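Local coordinates for AAD(2''),Gentamicin 2''-nucleotidyltransferase,Gentamicin resistance protein (Pseudomonas aeruginosa, PDB 5CFS) that adenylates the 2''-hydroxyl of kanamycin, gentamicin, tobramycin and related aminoglycosides, and so makes bacteria resistant to them, at residues I53-P58 with E91-E96. Residues are numbered along the deposited sequence; the frame is centred on the assembly and turned at random. Where two conformers were deposited one is given.
Sequences IDLTFP and ELLDCE. With MN (manganese (II) ion), chain C; MN (manganese (II) ion), chain B; TOY (tobramycin), chain D; APC (diphosphomethylphosphonic acid adenosyl ester), chain E.
Asp54 and Asp94 stand side by side on parallel strands, their carboxylate planes 63° apart, and share one manganese ion. Asp94 CB lies 3.3 Å from Asp54 OD1; Asp94 CG, anti to the backbone N (chi1 -178°), comes 3.2 Å from that manganese; Asp94 OD2 binds it at 2.3 Å and accepts a hydrogen bond from tobramycin N12, while Asp94 OD1 is hydrogen-bonded to Tyr82 OH. Asp54 OD1 takes the same ion at 2.2 Å and its OD2 the second manganese, so this carboxylate bridges the pair. The 2.9 Å between Asp54 OD1 and Asp94 OD2 therefore reflects common ligation, and Asp52, which binds both ions, completes the acidic triad of a nucleotidyltransferase two-metal site. On the same face Glu96 OE1 accepts a hydrogen bond from tobramycin N32 and Glu96 OE2 one from N61. Five backbone hydrogen bonds fix the register, Asp94 N to Ile53 O being nearly straight (174°). The reverse face is apolar: Leu93 CD2 packs 3.8 Å from Ile53 CB, and Phe57 CE2 lies 3.7 Å from Cys95 CB. Helices 11-26 and 62-71 lie against this side, while strand 32-34 flanks 53-58 and strand 84-88 flanks 91-96, both antiparallel.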
ATOM      1  N   ILE A  53      -4.922  -6.866  -2.465  1.00 12.25           N
ATOM      2  CA  ILE A  53      -3.513  -6.542  -2.314  1.00 11.22           C
ATOM      3  C   ILE A  53      -3.329  -5.132  -2.849  1.00 11.72           C
ATOM      4  O   ILE A  53      -3.601  -4.877  -4.027  1.00 11.33           O
ATOM      5  CB  ILE A  53      -2.596  -7.520  -3.079  1.00 11.25           C
ATOM      6  CG1 ILE A  53      -2.774  -8.950  -2.563  1.00 11.57           C
ATOM      7  CG2 ILE A  53      -1.137  -7.103  -2.933  1.00 12.59           C
ATOM      8  CD1 ILE A  53      -2.251 -10.014  -3.518  1.00 14.26           C
ATOM      9  N   ASP A  54      -2.899  -4.215  -1.985  1.00 10.72           N
ATOM     10  CA  ASP A  54      -2.646  -2.836  -2.398  1.00 12.67           C
ATOM     11  C   ASP A  54      -1.185  -2.695  -2.798  1.00 11.13           C
ATOM     12  O   ASP A  54      -0.296  -3.095  -2.047  1.00 12.17           O
ATOM     13  CB  ASP A  54      -2.981  -1.846  -1.282  1.00 11.90           C
ATOM     14  CG  ASP A  54      -4.422  -1.938  -0.826  1.00 13.63           C
ATOM     15  OD1 ASP A  54      -5.322  -1.566  -1.601  1.00 17.25           O
ATOM     16  OD2 ASP A  54      -4.655  -2.385   0.312  1.00 15.07           O
ATOM     17  N   LEU A  55      -0.950  -2.140  -3.987  1.00 11.95           N
ATOM     18  CA  LEU A  55       0.400  -1.996  -4.533  1.00 14.62           C
ATOM     19  C   LEU A  55       0.682  -0.567  -4.966  1.00 12.60           C
ATOM     20  O   LEU A  55      -0.192   0.115  -5.516  1.00 13.76           O
ATOM     21  CB  LEU A  55       0.597  -2.922  -5.733  1.00 14.95           C
ATOM     22  CG  LEU A  55       0.574  -4.426  -5.497  1.00 16.95           C
ATOM     23  CD1 LEU A  55       0.670  -5.155  -6.832  1.00 19.60           C
ATOM     24  CD2 LEU A  55       1.704  -4.837  -4.585  1.00 17.23           C
ATOM     25  N   THR A  56       1.911  -0.128  -4.719  1.00 11.02           N
ATOM     26  CA  THR A  56       2.405   1.137  -5.258  1.00 11.43           C
ATOM     27  C   THR A  56       3.526   0.828  -6.256  1.00 13.33           C
ATOM     28  O   THR A  56       4.418   0.038  -5.962  1.00 12.42           O
ATOM     29  CB  THR A  56       2.913   2.079  -4.149  1.00 14.12           C
ATOM     30  OG1 THR A  56       1.867   2.305  -3.201  1.00 15.97           O
ATOM     31  CG2 THR A  56       3.350   3.413  -4.738  1.00 15.28           C
ATOM     32  N   PHE A  57       3.471   1.453  -7.430  1.00 12.87           N
ATOM     33  CA  PHE A  57       4.397   1.146  -8.518  1.00 13.12           C
ATOM     34  C   PHE A  57       4.939   2.437  -9.123  1.00 15.64           C
ATOM     35  O   PHE A  57       4.281   3.464  -9.085  1.00 14.11           O
ATOM     36  CB  PHE A  57       3.702   0.313  -9.604  1.00 14.93           C
ATOM     37  CG  PHE A  57       2.583   1.035 -10.289  1.00 14.99           C
ATOM     38  CD1 PHE A  57       2.817   1.767 -11.435  1.00 15.72           C
ATOM     39  CD2 PHE A  57       1.297   1.008  -9.766  1.00 14.77           C
ATOM     40  CE1 PHE A  57       1.791   2.455 -12.058  1.00 16.48           C
ATOM     41  CE2 PHE A  57       0.266   1.684 -10.387  1.00 17.18           C
ATOM     42  CZ  PHE A  57       0.516   2.410 -11.540  1.00 16.87           C
ATOM     43  N   PRO A  58       6.148   2.397  -9.689  1.00 14.46           N
ATOM     44  CA  PRO A  58       6.640   3.574 -10.415  1.00 16.06           C
ATOM     45  C   PRO A  58       5.715   3.941 -11.569  1.00 16.04           C
ATOM     46  O   PRO A  58       5.523   3.138 -12.482  1.00 17.10           O
ATOM     47  CB  PRO A  58       8.009   3.122 -10.923  1.00 17.12           C
ATOM     48  CG  PRO A  58       8.415   2.040  -9.989  1.00 17.07           C
ATOM     49  CD  PRO A  58       7.158   1.329  -9.634  1.00 15.47           C
ATOM     50  N   GLU A  91      -8.158 -12.799  -7.239  1.00 17.54           N
ATOM     51  CA  GLU A  91      -7.494 -11.859  -6.345  1.00 17.06           C
ATOM     52  C   GLU A  91      -7.413 -10.470  -6.959  1.00 17.21           C
ATOM     53  O   GLU A  91      -7.029 -10.297  -8.116  1.00 17.95           O
ATOM     54  CB  GLU A  91      -6.096 -12.346  -5.985  1.00 18.49           C
ATOM     55  CG  GLU A  91      -6.080 -13.675  -5.215  1.00 20.45           C
ATOM     56  CD  GLU A  91      -6.702 -13.586  -3.832  1.00 23.13           C
ATOM     57  OE1 GLU A  91      -6.849 -12.463  -3.301  1.00 24.62           O
ATOM     58  OE2 GLU A  91      -7.055 -14.650  -3.274  1.00 24.35           O
ATOM     59  N   LEU A  92      -7.822  -9.467  -6.189  0.55 14.60           N
ATOM     60  CA  LEU A  92      -7.812  -8.086  -6.660  0.55 15.00           C
ATOM     61  C   LEU A  92      -6.524  -7.371  -6.271  0.55 13.52           C
ATOM     62  O   LEU A  92      -6.063  -7.474  -5.138  0.55 13.25           O
ATOM     63  CB  LEU A  92      -9.013  -7.325  -6.098  0.55 17.08           C
ATOM     64  CG  LEU A  92     -10.380  -7.846  -6.540  0.55 22.21           C
ATOM     65  CD1 LEU A  92     -11.479  -7.176  -5.737  0.55 25.11           C
ATOM     66  CD2 LEU A  92     -10.579  -7.615  -8.028  0.55 23.48           C
ATOM     67  N   LEU A  93      -5.954  -6.662  -7.237  1.00 13.05           N
ATOM     68  CA  LEU A  93      -4.781  -5.814  -7.042  1.00 12.60           C
ATOM     69  C   LEU A  93      -5.188  -4.357  -7.195  1.00 14.94           C
ATOM     70  O   LEU A  93      -5.676  -3.945  -8.244  1.00 15.43           O
ATOM     71  CB  LEU A  93      -3.673  -6.131  -8.039  1.00 16.54           C
ATOM     72  CG  LEU A  93      -3.113  -7.540  -8.153  1.00 19.38           C
ATOM     73  CD1 LEU A  93      -1.855  -7.468  -9.014  1.00 20.34           C
ATOM     74  CD2 LEU A  93      -2.808  -8.135  -6.802  1.00 22.06           C
ATOM     75  N   ASP A  94      -4.952  -3.588  -6.145  1.00 12.17           N
ATOM     76  CA  ASP A  94      -5.357  -2.194  -6.075  1.00 14.19           C
ATOM     77  C   ASP A  94      -4.098  -1.336  -6.204  1.00 14.12           C
ATOM     78  O   ASP A  94      -3.335  -1.207  -5.251  1.00 14.35           O
ATOM     79  CB  ASP A  94      -6.085  -1.983  -4.750  1.00 14.09           C
ATOM     80  CG  ASP A  94      -6.606  -0.587  -4.567  1.00 17.99           C
ATOM     81  OD1 ASP A  94      -6.470   0.256  -5.476  1.00 20.22           O
ATOM     82  OD2 ASP A  94      -7.190  -0.349  -3.490  1.00 19.02           O
ATOM     83  N   CYS A  95      -3.870  -0.785  -7.395  1.00 13.36           N
ATOM     84  CA  CYS A  95      -2.561  -0.237  -7.749  1.00 14.12           C
ATOM     85  C   CYS A  95      -2.548   1.287  -7.859  1.00 15.37           C
ATOM     86  O   CYS A  95      -3.391   1.878  -8.534  1.00 16.80           O
ATOM     87  CB  CYS A  95      -2.093  -0.840  -9.073  1.00 13.62           C
ATOM     88  SG  CYS A  95      -2.049  -2.637  -9.065  0.81 12.40           S
ATOM     89  N   GLU A  96      -1.578   1.914  -7.199  1.00 12.53           N
ATOM     90  CA  GLU A  96      -1.403   3.363  -7.255  1.00 14.49           C
ATOM     91  C   GLU A  96       0.005   3.731  -7.713  1.00 13.27           C
ATOM     92  O   GLU A  96       0.982   3.162  -7.237  1.00 12.99           O
ATOM     93  CB  GLU A  96      -1.681   3.984  -5.882  1.00 14.08           C
ATOM     94  CG  GLU A  96      -1.579   5.504  -5.868  1.00 17.05           C
ATOM     95  CD  GLU A  96      -1.969   6.123  -4.537  1.00 17.62           C
ATOM     96  OE1 GLU A  96      -1.794   5.451  -3.495  1.00 17.54           O
ATOM     97  OE2 GLU A  96      -2.457   7.287  -4.546  1.00 19.24           O
TER
HETATM   98 MN    MN C 202      -7.520  -1.614  -1.625  0.63 16.20          MN
HETATM   99 MN    MN B 201      -6.407  -3.497   0.926  1.00 16.59          MN
HETATM  100  C11 TOY D 203      -6.024   8.337  -1.263  1.00 16.11           C
HETATM  101  O11 TOY D 203      -6.254   7.246  -2.120  1.00 14.48           O
HETATM  102  C21 TOY D 203      -7.242   9.251  -1.352  1.00 17.79           C
HETATM  103  N21 TOY D 203      -8.475   8.510  -1.043  1.00 18.68           N
HETATM  104  C31 TOY D 203      -7.274   9.858  -2.751  1.00 19.41           C
HETATM  105  C41 TOY D 203      -5.980  10.582  -3.080  1.00 19.65           C
HETATM  106  O41 TOY D 203      -6.013  11.063  -4.424  1.00 22.95           O
HETATM  107  C51 TOY D 203      -4.807   9.626  -2.920  1.00 17.28           C
HETATM  108  O51 TOY D 203      -4.825   9.006  -1.618  1.00 14.20           O
HETATM  109  C61 TOY D 203      -3.485  10.351  -3.064  1.00 18.88           C
HETATM  110  N61 TOY D 203      -2.308   9.516  -2.838  1.00 18.61           N
HETATM  111  C12 TOY D 203      -5.771   3.154  -2.453  1.00 15.98           C
HETATM  112  N12 TOY D 203      -5.554   1.708  -2.280  1.00 15.67           N
HETATM  113  C22 TOY D 203      -4.549   3.940  -1.987  1.00 14.79           C
HETATM  114  C32 TOY D 203      -4.747   5.436  -2.250  1.00 15.42           C
HETATM  115  N32 TOY D 203      -3.600   6.187  -1.718  1.00 17.13           N
HETATM  116  C42 TOY D 203      -6.027   5.933  -1.582  1.00 14.79           C
HETATM  117  C52 TOY D 203      -7.250   5.104  -1.941  1.00 15.22           C
HETATM  118  O52 TOY D 203      -8.344   5.542  -1.139  1.00 16.15           O
HETATM  119  C62 TOY D 203      -6.977   3.637  -1.660  1.00 15.82           C
HETATM  120  O62 TOY D 203      -8.134   2.893  -2.067  1.00 17.10           O
HETATM  121  C13 TOY D 203      -9.115   2.712  -1.084  1.00 25.05           C
HETATM  122  C23 TOY D 203      -9.267   1.216  -0.845  1.00 33.11           C
HETATM  123  O23 TOY D 203      -8.002   0.659  -0.505  1.00 34.68           O
HETATM  124  C33 TOY D 203      -9.805   0.537  -2.103  1.00 37.30           C
HETATM  125  N33 TOY D 203      -9.964  -0.910  -1.886  1.00 37.90           N
HETATM  126  C43 TOY D 203     -11.130   1.199  -2.461  1.00 39.14           C
HETATM  127  O43 TOY D 203     -11.646   0.595  -3.640  1.00 40.80           O
HETATM  128  C53 TOY D 203     -10.865   2.681  -2.704  1.00 37.43           C
HETATM  129  O53 TOY D 203     -10.338   3.284  -1.510  1.00 28.92           O
HETATM  130  C63 TOY D 203     -12.106   3.457  -3.059  1.00 45.02           C
HETATM  131  O63 TOY D 203     -11.815   4.842  -3.208  1.00 47.91           O
HETATM  132  PG  APC E 204      -7.605  -5.424   3.491  1.00 21.88           P
HETATM  133  O1G APC E 204      -8.693  -6.338   3.917  1.00 25.08           O
HETATM  134  O2G APC E 204      -7.772  -4.928   2.048  1.00 19.73           O
HETATM  135  O3G APC E 204      -6.227  -5.957   3.620  1.00 19.53           O
HETATM  136  PB  APC E 204      -7.255  -2.635   4.027  1.00 21.29           P
HETATM  137  O1B APC E 204      -6.721  -1.865   5.214  1.00 22.68           O
HETATM  138  O2B APC E 204      -6.147  -2.685   2.935  1.00 17.44           O
HETATM  139  O3B APC E 204      -7.585  -4.129   4.423  1.00 19.22           O
HETATM  140  PA  APC E 204      -8.789  -1.164   1.742  1.00 24.04           P
HETATM  141  O1A APC E 204     -10.135  -1.070   1.060  1.00 30.66           O
HETATM  142  O2A APC E 204      -7.878  -1.946   0.746  1.00 21.40           O
HETATM  143  C3A APC E 204      -8.798  -2.061   3.302  1.00 20.47           C
HETATM  144  O5' APC E 204      -8.141   0.255   1.946  1.00 43.36           O
HETATM  145  C5' APC E 204      -7.159   0.561   2.955  1.00 41.30           C
HETATM  146  C4' APC E 204      -6.948   2.055   2.997  1.00 35.11           C
HETATM  147  O4' APC E 204      -7.877   2.716   2.102  1.00 30.97           O
HETATM  148  C3' APC E 204      -7.181   2.690   4.363  1.00 33.36           C
HETATM  149  O3' APC E 204      -6.388   3.860   4.510  1.00 28.62           O
HETATM  150  C2' APC E 204      -8.655   3.067   4.287  1.00 33.99           C
HETATM  151  O2' APC E 204      -8.984   4.105   5.199  1.00 39.47           O
HETATM  152  C1' APC E 204      -8.718   3.574   2.851  1.00 29.44           C
HETATM  153  N9  APC E 204     -10.060   3.559   2.278  1.00 26.62           N
HETATM  154  C8  APC E 204     -10.954   2.522   2.279  1.00 26.43           C
HETATM  155  N7  APC E 204     -12.122   2.817   1.757  1.00 27.09           N
HETATM  156  C5  APC E 204     -11.983   4.149   1.387  1.00 27.36           C
HETATM  157  C6  APC E 204     -12.880   5.067   0.811  1.00 31.78           C
HETATM  158  N6  APC E 204     -14.128   4.764   0.445  1.00 34.75           N
HETATM  159  N1  APC E 204     -12.437   6.329   0.609  1.00 30.75           N
HETATM  160  C2  APC E 204     -11.181   6.633   0.950  1.00 28.33           C
HETATM  161  N3  APC E 204     -10.246   5.849   1.491  1.00 26.20           N
HETATM  162  C4  APC E 204     -10.715   4.614   1.695  1.00 26.80           C
HETATM  163  O   HOH W   1      -0.514   3.501  -2.366  1.00 31.57           O
HETATM  164  O   HOH W   2      -5.054  -5.223   1.518  1.00 15.90           O